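Local coordinates for protein glycoside Hydrolase (Bacteroides uniformis, PDB 5T99) that binds galacto-isofagomine and, as a family 2 glycoside hydrolase, probably cleaves galactose-containing sugars in the agarose metabolism of a human gut symbiont, at residues G186-T191 with L441-P446; V200-T205 with K247-I252; I219-I224 with Y268-E273. All blocks are in the same frame, centred on the assembly; numbering follows the deposited sequence.

Interaction 1 (G186-T191 with L441-P446). With EDO (1,2-ethanediol), chain J.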
loop_
_atom_site.group_PDB
_atom_site.type_symbol
_atom_site.label_atom_id
_atom_site.label_comp_id
_atom_site.label_asym_id
_atom_site.label_seq_id
_atom_site.Cartn_x
_atom_site.Cartn_y
_atom_site.Cartn_z
ATOM N N GLY A 186 -1.821 17.464 -15.819
ATOM C CA GLY A 186 -1.461 18.199 -17.025
ATOM C C GLY A 186 0.002 18.234 -17.436
ATOM O O GLY A 186 0.335 18.911 -18.416
ATOM N N VAL A 187 0.872 17.540 -16.694
ATOM C CA VAL A 187 2.280 17.365 -17.079
ATOM C C VAL A 187 2.643 15.880 -17.074
ATOM O O VAL A 187 2.323 15.154 -16.139
ATOM C CB VAL A 187 3.238 18.129 -16.145
ATOM C CG1 VAL A 187 4.692 17.864 -16.525
ATOM C CG2 VAL A 187 2.937 19.618 -16.172
ATOM N N TYR A 188 3.329 15.452 -18.126
ATOM C CA TYR A 188 3.702 14.067 -18.326
ATOM C C TYR A 188 5.216 14.029 -18.597
ATOM O O TYR A 188 5.664 14.489 -19.642
ATOM C CB TYR A 188 2.865 13.511 -19.494
ATOM C CG TYR A 188 3.186 12.120 -19.991
ATOM C CD1 TYR A 188 3.713 11.123 -19.152
ATOM C CD2 TYR A 188 2.918 11.777 -21.324
ATOM C CE1 TYR A 188 3.968 9.840 -19.639
ATOM C CE2 TYR A 188 3.166 10.502 -21.812
ATOM C CZ TYR A 188 3.691 9.536 -20.975
ATOM O OH TYR A 188 3.949 8.281 -21.504
ATOM N N VAL A 189 5.981 13.492 -17.638
ATOM C CA VAL A 189 7.444 13.497 -17.645
ATOM C C VAL A 189 7.972 12.098 -17.950
ATOM O O VAL A 189 7.655 11.155 -17.216
ATOM C CB VAL A 189 7.983 13.918 -16.260
ATOM C CG1 VAL A 189 9.517 13.959 -16.250
ATOM C CG2 VAL A 189 7.388 15.258 -15.836
ATOM N N THR A 190 8.776 11.968 -19.006
ATOM C CA THR A 190 9.413 10.698 -19.381
ATOM C C THR A 190 10.921 10.890 -19.519
ATOM O O THR A 190 11.403 12.028 -19.522
ATOM C CB THR A 190 8.821 10.139 -20.689
ATOM O OG1 THR A 190 8.895 11.122 -21.749
ATOM C CG2 THR A 190 7.356 9.717 -20.461
ATOM N N THR A 191 11.661 9.782 -19.601
ATOM C CA THR A 191 13.126 9.806 -19.727
ATOM C C THR A 191 13.589 8.827 -20.811
ATOM O O THR A 191 14.023 7.699 -20.516
ATOM C CB THR A 191 13.840 9.503 -18.393
ATOM O OG1 THR A 191 13.408 8.244 -17.875
ATOM C CG2 THR A 191 13.562 10.574 -17.379
ATOM N N LEU A 441 -1.945 5.545 -23.922
ATOM C CA LEU A 441 -1.700 6.601 -22.923
ATOM C C LEU A 441 -0.296 6.630 -22.335
ATOM O O LEU A 441 0.224 7.698 -22.066
ATOM C CB LEU A 441 -2.713 6.513 -21.782
ATOM C CG LEU A 441 -4.152 6.826 -22.191
ATOM C CD1 LEU A 441 -5.092 6.479 -21.053
ATOM C CD2 LEU A 441 -4.340 8.280 -22.626
ATOM N N ASP A 442 0.304 5.467 -22.115
ATOM C CA ASP A 442 1.667 5.386 -21.587
ATOM C C ASP A 442 2.397 4.147 -22.142
ATOM O O ASP A 442 2.421 3.081 -21.495
ATOM C CB ASP A 442 1.668 5.392 -20.047
ATOM C CG ASP A 442 3.070 5.367 -19.466
ATOM O OD1 ASP A 442 3.950 6.056 -20.040
ATOM O OD2 ASP A 442 3.303 4.657 -18.447
ATOM N N PRO A 443 3.008 4.288 -23.339
ATOM C CA PRO A 443 3.826 3.191 -23.877
ATOM C C PRO A 443 5.171 2.982 -23.174
ATOM O O PRO A 443 5.870 2.047 -23.536
ATOM C CB PRO A 443 4.044 3.595 -25.334
ATOM C CG PRO A 443 3.956 5.078 -25.317
ATOM C CD PRO A 443 2.935 5.425 -24.275
ATOM N N THR A 444 5.518 3.813 -22.181
ATOM C CA THR A 444 6.797 3.673 -21.447
ATOM C C THR A 444 6.778 2.605 -20.346
ATOM O O THR A 444 7.792 2.411 -19.656
ATOM C CB THR A 444 7.251 5.002 -20.792
ATOM O OG1 THR A 444 6.462 5.269 -19.630
ATOM C CG2 THR A 444 7.147 6.163 -21.776
ATOM N N ARG A 445 5.628 1.953 -20.164
ATOM C CA ARG A 445 5.448 0.918 -19.156
ATOM C C ARG A 445 4.569 -0.181 -19.729
ATOM O O ARG A 445 3.560 0.119 -20.366
ATOM C CB ARG A 445 4.759 1.497 -17.926
ATOM C CG ARG A 445 5.591 2.491 -17.128
ATOM C CD ARG A 445 4.807 2.973 -15.917
ATOM N NE ARG A 445 5.485 4.026 -15.162
ATOM C CZ ARG A 445 5.528 5.318 -15.485
ATOM N NH1 ARG A 445 4.941 5.787 -16.581
ATOM N NH2 ARG A 445 6.189 6.161 -14.690
ATOM N N PRO A 446 4.943 -1.454 -19.513
ATOM C CA PRO A 446 4.134 -2.553 -20.050
ATOM C C PRO A 446 2.815 -2.775 -19.332
ATOM O O PRO A 446 2.692 -2.454 -18.149
ATOM C CB PRO A 446 5.035 -3.775 -19.859
ATOM C CG PRO A 446 5.936 -3.401 -18.743
ATOM C CD PRO A 446 6.221 -1.956 -18.966
HETATM C C1 EDO J . 8.734 8.426 -15.415
HETATM O O1 EDO J . 7.499 8.808 -16.073
HETATM C C2 EDO J . 9.443 9.609 -14.744
HETATM O O2 EDO J . 9.532 9.467 -13.310
#
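Tyr-188 reaches from strand 180-194, an outer strand of its sheet, to the turn that follows helix 427-441, and its OH gives a hydrogen bond to Asp-442 OD1 at 2.7 Å. CG of the tyrosine lies anti to the backbone N (chi1 173°), beside the carbonyl carbon, and from there the ring extends to the turn. The oxygen is met at the ring's edge, and ring and carboxylate stand 82° apart. The phenol uses the anti side of OD1, while Thr-444 OG1 donates to the syn side of the same oxygen, also at 2.7 Å. That second bond, with a weak one from Thr-444 N, knits up the type I turn from Asp-442 to Arg-445. The other oxygen, OD2, forms a salt bridge with Arg-445 NH1 (2.7 Å); it lies close to the guanidinium plane, although the nitrogen approaches from above the carboxylate plane. Trp-412 NE1 also bonds OD2. Apolar contact is slight: the CG2 methyls of Thr-190 and Thr-444 meet at 3.8 Å. An ethanediol makes a polar bridge, its O1 close to Val-189 O and accepting a weak bond from Arg-445 NH2. Were Asp-442 an alanine, the Tyr-188 and Thr-444 hydroxyls would probably lose their common acceptor and Arg-445 its carboxylate mate, leaving the turn freer to shift. Where the strand belongs to the family 2 immunoglobulin-like region and the turn to the TIM barrel, one buried carboxylate thus serves several donors, its negative charge probably steadied by Arg-445, and helps to fix the phenol, whose ring also makes a cation-pi contact with Arg-404.

Interaction 2 (V200-T205 with K247-I252). With EDO (1,2-ethanediol), chain K.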
loop_
_atom_site.group_PDB
_atom_site.type_symbol
_atom_site.label_atom_id
_atom_site.label_comp_id
_atom_site.label_asym_id
_atom_site.label_seq_id
_atom_site.Cartn_x
_atom_site.Cartn_y
_atom_site.Cartn_z
ATOM N N VAL A 200 17.987 12.171 -20.697
ATOM C CA VAL A 200 17.157 13.153 -21.374
ATOM C C VAL A 200 15.798 13.094 -20.712
ATOM O O VAL A 200 15.222 12.013 -20.589
ATOM C CB VAL A 200 17.028 12.847 -22.878
ATOM C CG1 VAL A 200 16.099 13.847 -23.563
ATOM C CG2 VAL A 200 18.394 12.868 -23.533
ATOM N N VAL A 201 15.315 14.254 -20.260
ATOM C CA VAL A 201 14.010 14.390 -19.623
ATOM C C VAL A 201 13.079 15.051 -20.625
ATOM O O VAL A 201 13.304 16.186 -21.021
ATOM C CB VAL A 201 14.095 15.265 -18.367
ATOM C CG1 VAL A 201 12.710 15.498 -17.779
ATOM C CG2 VAL A 201 15.023 14.633 -17.328
ATOM N N GLN A 202 12.043 14.326 -21.033
ATOM C CA GLN A 202 11.070 14.797 -21.999
ATOM C C GLN A 202 9.814 15.164 -21.226
ATOM O O GLN A 202 9.391 14.419 -20.344
ATOM C CB GLN A 202 10.792 13.688 -23.033
ATOM C CG GLN A 202 9.705 14.001 -24.060
ATOM C CD GLN A 202 9.435 12.841 -25.005
ATOM O OE1 GLN A 202 8.332 12.281 -25.041
ATOM N NE2 GLN A 202 10.427 12.484 -25.777
ATOM N N ILE A 203 9.226 16.315 -21.547
ATOM C CA ILE A 203 8.101 16.866 -20.772
ATOM C C ILE A 203 6.992 17.350 -21.692
ATOM O O ILE A 203 7.221 18.212 -22.545
ATOM C CB ILE A 203 8.542 18.034 -19.868
ATOM C CG1 ILE A 203 9.655 17.583 -18.902
ATOM C CG2 ILE A 203 7.343 18.589 -19.091
ATOM C CD1 ILE A 203 10.369 18.725 -18.208
ATOM N N GLU A 204 5.796 16.789 -21.506
ATOM C CA GLU A 204 4.598 17.241 -22.196
ATOM C C GLU A 204 3.784 18.122 -21.266
ATOM O O GLU A 204 3.392 17.675 -20.198
ATOM C CB GLU A 204 3.729 16.069 -22.651
ATOM C CG GLU A 204 2.572 16.489 -23.554
ATOM C CD GLU A 204 1.529 15.402 -23.686
ATOM O OE1 GLU A 204 1.549 14.697 -24.705
ATOM O OE2 GLU A 204 0.714 15.248 -22.760
ATOM N N THR A 205 3.521 19.354 -21.695
ATOM C CA THR A 205 2.737 20.308 -20.919
ATOM C C THR A 205 1.371 20.500 -21.594
ATOM O O THR A 205 1.301 20.706 -22.799
ATOM C CB THR A 205 3.460 21.672 -20.811
ATOM O OG1 THR A 205 4.824 21.459 -20.442
ATOM C CG2 THR A 205 2.810 22.575 -19.777
ATOM N N LYS A 247 -1.393 21.146 -26.201
ATOM C CA LYS A 247 -0.267 20.369 -25.665
ATOM C C LYS A 247 1.013 20.667 -26.413
ATOM O O LYS A 247 0.997 20.916 -27.614
ATOM C CB LYS A 247 -0.529 18.868 -25.770
ATOM C CG LYS A 247 -1.640 18.353 -24.867
ATOM C CD LYS A 247 -2.052 16.951 -25.263
ATOM C CE LYS A 247 -2.979 16.364 -24.231
ATOM N NZ LYS A 247 -3.538 15.059 -24.680
ATOM N N THR A 248 2.127 20.587 -25.698
ATOM C CA THR A 248 3.434 20.825 -26.269
ATOM C C THR A 248 4.440 19.908 -25.613
ATOM O O THR A 248 4.287 19.543 -24.453
ATOM C CB THR A 248 3.860 22.309 -26.117
ATOM O OG1 THR A 248 5.176 22.500 -26.657
ATOM C CG2 THR A 248 3.816 22.760 -24.651
ATOM N N LEU A 249 5.471 19.563 -26.380
ATOM C CA LEU A 249 6.526 18.651 -25.974
ATOM C C LEU A 249 7.898 19.291 -26.150
ATOM O O LEU A 249 8.172 19.931 -27.163
ATOM C CB LEU A 249 6.450 17.381 -26.816
ATOM C CG LEU A 249 5.608 16.249 -26.238
ATOM C CD1 LEU A 249 5.279 15.233 -27.323
ATOM C CD2 LEU A 249 6.343 15.579 -25.082
ATOM N N ALA A 250 8.752 19.107 -25.152
ATOM C CA ALA A 250 10.134 19.572 -25.181
ATOM C C ALA A 250 10.996 18.581 -24.407
ATOM O O ALA A 250 10.472 17.745 -23.686
ATOM C CB ALA A 250 10.223 20.943 -24.538
ATOM N N TYR A 251 12.312 18.690 -24.534
ATOM C CA TYR A 251 13.236 17.833 -23.784
ATOM C C TYR A 251 14.462 18.633 -23.364
ATOM O O TYR A 251 14.794 19.663 -23.955
ATOM C CB TYR A 251 13.669 16.607 -24.606
ATOM C CG TYR A 251 14.590 16.998 -25.730
ATOM C CD1 TYR A 251 15.978 16.915 -25.589
ATOM C CD2 TYR A 251 14.075 17.534 -26.908
ATOM C CE1 TYR A 251 16.832 17.326 -26.607
ATOM C CE2 TYR A 251 14.913 17.941 -27.933
ATOM C CZ TYR A 251 16.287 17.835 -27.776
ATOM O OH TYR A 251 17.098 18.232 -28.780
ATOM N N ILE A 252 15.143 18.126 -22.352
ATOM C CA ILE A 252 16.354 18.749 -21.848
ATOM C C ILE A 252 17.309 17.661 -21.374
ATOM O O ILE A 252 16.875 16.639 -20.826
ATOM C CB ILE A 252 16.031 19.762 -20.729
ATOM C CG1 ILE A 252 17.297 20.512 -20.291
ATOM C CG2 ILE A 252 15.359 19.083 -19.539
ATOM C CD1 ILE A 252 17.036 21.732 -19.422
HETATM C C1 EDO K . -0.846 12.733 -24.424
HETATM O O1 EDO K . -0.481 13.091 -25.765
HETATM C C2 EDO K . -1.040 11.231 -24.254
HETATM O O2 EDO K . -2.233 10.954 -23.509
#
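Glu-204 and Leu-249 face each other as a non-hydrogen-bonded pair, and the glutamate shows how a long side chain can use its whole length. Its CB rests on Leu-249 CD2 at 3.6 Å. The chain then runs out with CG anti to the backbone N (chi1 -172°), which sets CG 3.6 Å from the carbonyl oxygen of Thr-248 and near Leu-249 CG. Beyond it, the carboxylate meets C1 of an ethanediol nearly in its own plane, and the ethanediol O1 donates a hydrogen bond to Glu-204 OE1 at 2.8 Å. Glu-204 OE2 also lies 3.4 Å from ethanediol C1; toward Lys-247 its nearest atom is CD, at 4.1 Å. The ammonium is farther off, so any attraction between the two charges is probably modest.

On the same face, Gln-202 lays its CG against the other flank of Leu-249 CD2, and that methyl therefore sits between two polar chains of the neighbouring strand. Farther along, Val-200 CG1 touches Tyr-251 CD1 obliquely at 3.7 Å. The reverse face carries Val-201 beside Ile-252, and Thr-205 beside Thr-248, whose CG2 lies 4.0 Å from Thr-205 CB while its hydroxyl bonds Asp-236. Six backbone hydrogen bonds join the strands, from Val-201 N to Ile-252 O (2.9 Å) through to Thr-248 N to Thr-205 O, with CA-H...O contacts between them. Such regular antiparallel pairing, one face of mixed character, with Gln-202, Glu-204, Leu-249 and Tyr-251, largely toward solvent, and the other packed on strands 215-224 and 230-240, is what a sheet of an immunoglobulin-like beta sandwich looks like, consistent with this family 2 domain.

Interaction 3 (I219-I224 with Y268-E273); sequences IRHSII and YKLKTE
His-221 and Thr-272 make the one side-chain hydrogen bond between these two strands, with His-221 ND1 2.8 Å from Thr-272 OG1. The two chains lie side by side and point the same way, and the hydroxyl meets the imidazole at its edge, in the ring plane. The histidine is placed for this by a first torsion that sets CG anti to the carbonyl carbon (chi1 -64°), and one ring face is covered by Ile-219 CG2, displaced toward the rim.

Backbone bonding is regular. Arg-220, Ser-222 and Ile-224 each exchange a pair of hydrogen bonds with Glu-273, Lys-271 and Lys-269; the bond from Ser-222 N to Lys-271 O is 2.7 Å. CA-H...O contacts, such as His-221 CA to Lys-271 O, lie between these rungs.

Charge is paired more loosely. Arg-220 NH1 stands 3.8 Å from Glu-273 OE1, a long salt bridge in which the oxygen is well out of the guanidinium plane and no N-H aims at it. A water spans the gap, donating to Glu-273 OE1 at 2.7 Å and accepting a weak bond from Arg-220 NH1.

Apolar contacts gather on the sheet face that bears His-221. Leu-270 CD1 reaches His-221 CB at 3.7 Å, while Ile-223 CG2 comes obliquely to Tyr-268 CD1 at 3.8 Å. On the other face, Ile-224 CD1 lies 4.0 Å from Lys-271 CB.

Strands 215-224 and 268-276 are the inner pair of a four-stranded antiparallel sheet, bordered by 230-240 and 279-288. The face with His-221, Ile-223 and Leu-270 packs on strands 198-209 and 245-255, forming the core of a beta sandwich.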
loop_
_atom_site.group_PDB
_atom_site.type_symbol
_atom_site.label_atom_id
_atom_site.label_comp_id
_atom_site.label_asym_id
_atom_site.label_seq_id
_atom_site.Cartn_x
_atom_site.Cartn_y
_atom_site.Cartn_z
ATOM N N ILE A 219 6.425 28.725 -21.263
ATOM C CA ILE A 219 6.501 27.697 -20.238
ATOM C C ILE A 219 7.939 27.623 -19.767
ATOM O O ILE A 219 8.836 27.518 -20.593
ATOM C CB ILE A 219 6.101 26.312 -20.791
ATOM C CG1 ILE A 219 4.674 26.340 -21.357
ATOM C CG2 ILE A 219 6.214 25.235 -19.712
ATOM C CD1 ILE A 219 4.385 25.218 -22.329
ATOM N N ARG A 220 8.146 27.675 -18.449
ATOM C CA ARG A 220 9.465 27.513 -17.857
ATOM C C ARG A 220 9.487 26.325 -16.911
ATOM O O ARG A 220 8.899 26.373 -15.824
ATOM C CB ARG A 220 9.881 28.764 -17.100
ATOM C CG ARG A 220 11.334 28.739 -16.669
ATOM C CD ARG A 220 11.647 29.864 -15.705
ATOM N NE ARG A 220 11.392 31.168 -16.318
ATOM C CZ ARG A 220 11.304 32.319 -15.650
ATOM N NH1 ARG A 220 11.457 32.361 -14.328
ATOM N NH2 ARG A 220 11.059 33.443 -16.317
ATOM N N HIS A 221 10.200 25.279 -17.331
ATOM C CA HIS A 221 10.433 24.086 -16.516
ATOM C C HIS A 221 11.720 24.216 -15.714
ATOM O O HIS A 221 12.801 24.211 -16.302
ATOM C CB HIS A 221 10.559 22.850 -17.404
ATOM C CG HIS A 221 9.321 22.525 -18.165
ATOM N ND1 HIS A 221 8.112 22.287 -17.549
ATOM C CD2 HIS A 221 9.109 22.365 -19.493
ATOM C CE1 HIS A 221 7.202 22.017 -18.466
ATOM N NE2 HIS A 221 7.781 22.056 -19.656
ATOM N N SER A 222 11.597 24.304 -14.390
ATOM C CA SER A 222 12.744 24.237 -13.481
ATOM C C SER A 222 12.860 22.840 -12.850
ATOM O O SER A 222 11.949 22.390 -12.132
ATOM C CB SER A 222 12.627 25.300 -12.388
ATOM O OG SER A 222 12.623 26.593 -12.956
ATOM N N ILE A 223 13.978 22.167 -13.136
ATOM C CA ILE A 223 14.269 20.849 -12.594
ATOM C C ILE A 223 15.113 21.028 -11.356
ATOM O O ILE A 223 16.218 21.555 -11.420
ATOM C CB ILE A 223 14.968 19.943 -13.616
ATOM C CG1 ILE A 223 13.975 19.634 -14.743
ATOM C CG2 ILE A 223 15.429 18.649 -12.953
ATOM C CD1 ILE A 223 14.567 18.917 -15.928
ATOM N N ILE A 224 14.577 20.570 -10.229
ATOM C CA ILE A 224 15.126 20.884 -8.916
ATOM C C ILE A 224 15.607 19.589 -8.275
ATOM O O ILE A 224 14.893 18.576 -8.268
ATOM C CB ILE A 224 14.060 21.563 -8.039
ATOM C CG1 ILE A 224 13.592 22.879 -8.687
ATOM C CG2 ILE A 224 14.577 21.793 -6.622
ATOM C CD1 ILE A 224 12.318 23.427 -8.063
ATOM N N TYR A 268 13.766 13.886 -8.254
ATOM C CA TYR A 268 13.857 15.273 -8.691
ATOM C C TYR A 268 12.479 15.870 -8.523
ATOM O O TYR A 268 11.501 15.148 -8.392
ATOM C CB TYR A 268 14.287 15.358 -10.165
ATOM C CG TYR A 268 15.752 15.100 -10.420
ATOM C CD1 TYR A 268 16.675 16.139 -10.410
ATOM C CD2 TYR A 268 16.218 13.819 -10.666
ATOM C CE1 TYR A 268 18.029 15.912 -10.648
ATOM C CE2 TYR A 268 17.572 13.568 -10.902
ATOM C CZ TYR A 268 18.477 14.620 -10.904
ATOM O OH TYR A 268 19.807 14.380 -11.147
ATOM N N LYS A 269 12.424 17.194 -8.534
ATOM C CA LYS A 269 11.177 17.957 -8.525
ATOM C C LYS A 269 11.132 18.896 -9.745
ATOM O O LYS A 269 12.074 19.660 -9.980
ATOM C CB LYS A 269 11.070 18.755 -7.230
ATOM C CG LYS A 269 9.789 19.567 -7.068
ATOM C CD LYS A 269 9.737 20.291 -5.722
ATOM C CE LYS A 269 9.407 19.333 -4.578
ATOM N NZ LYS A 269 9.417 20.025 -3.249
ATOM N N LEU A 270 10.039 18.822 -10.507
ATOM C CA LEU A 270 9.804 19.693 -11.660
ATOM C C LEU A 270 8.849 20.809 -11.272
ATOM O O LEU A 270 7.712 20.531 -10.903
ATOM C CB LEU A 270 9.186 18.901 -12.818
ATOM C CG LEU A 270 8.645 19.701 -14.011
ATOM C CD1 LEU A 270 9.784 20.449 -14.702
ATOM C CD2 LEU A 270 7.905 18.797 -14.982
ATOM N N LYS A 271 9.299 22.056 -11.388
ATOM C CA LYS A 271 8.431 23.224 -11.235
ATOM C C LYS A 271 8.143 23.761 -12.624
ATOM O O LYS A 271 9.065 24.144 -13.344
ATOM C CB LYS A 271 9.142 24.269 -10.385
ATOM C CG LYS A 271 8.431 25.611 -10.145
ATOM C CD LYS A 271 9.469 26.664 -9.720
ATOM C CE LYS A 271 9.013 27.528 -8.563
ATOM N NZ LYS A 271 10.167 28.217 -7.905
ATOM N N THR A 272 6.875 23.776 -13.007
ATOM C CA THR A 272 6.457 24.278 -14.318
ATOM C C THR A 272 5.661 25.575 -14.128
ATOM O O THR A 272 4.636 25.586 -13.437
ATOM C CB THR A 272 5.612 23.225 -15.088
ATOM O OG1 THR A 272 6.408 22.061 -15.334
ATOM C CG2 THR A 272 5.112 23.770 -16.426
ATOM N N GLU A 273 6.137 26.650 -14.752
ATOM C CA GLU A 273 5.532 27.980 -14.652
ATOM C C GLU A 273 4.988 28.355 -16.021
ATOM O O GLU A 273 5.666 28.151 -17.034
ATOM C CB GLU A 273 6.570 29.002 -14.167
ATOM C CG GLU A 273 6.870 28.864 -12.675
ATOM C CD GLU A 273 8.146 29.560 -12.209
ATOM O OE1 GLU A 273 9.084 29.756 -13.009
ATOM O OE2 GLU A 273 8.232 29.887 -11.008
HETATM O O HOH W 1 11.171 30.785 -11.659
#

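From the N terminus, strand 180-194 supplies the first half of interaction 1 and runs beside strand 198-209, which opens interaction 2. Strand 215-224 then opens interaction 3 before strand 245-255 returns to close interaction 2, and strand 268-276 closes interaction 3; their segments alternate, so these two loops cross. Both are nested within the much longer loop that interaction 1 closes at 441-446, some 250 residues on. Interactions 2 and 3 each pair two strands of one sheet of the same sandwich, and the sheets meet where Ile-203 packs on His-221 and Ile-252 on Ile-223. Interaction 1 joins the sandwich to the barrel, while Val-187 and Val-189 touch Leu-270 inside it.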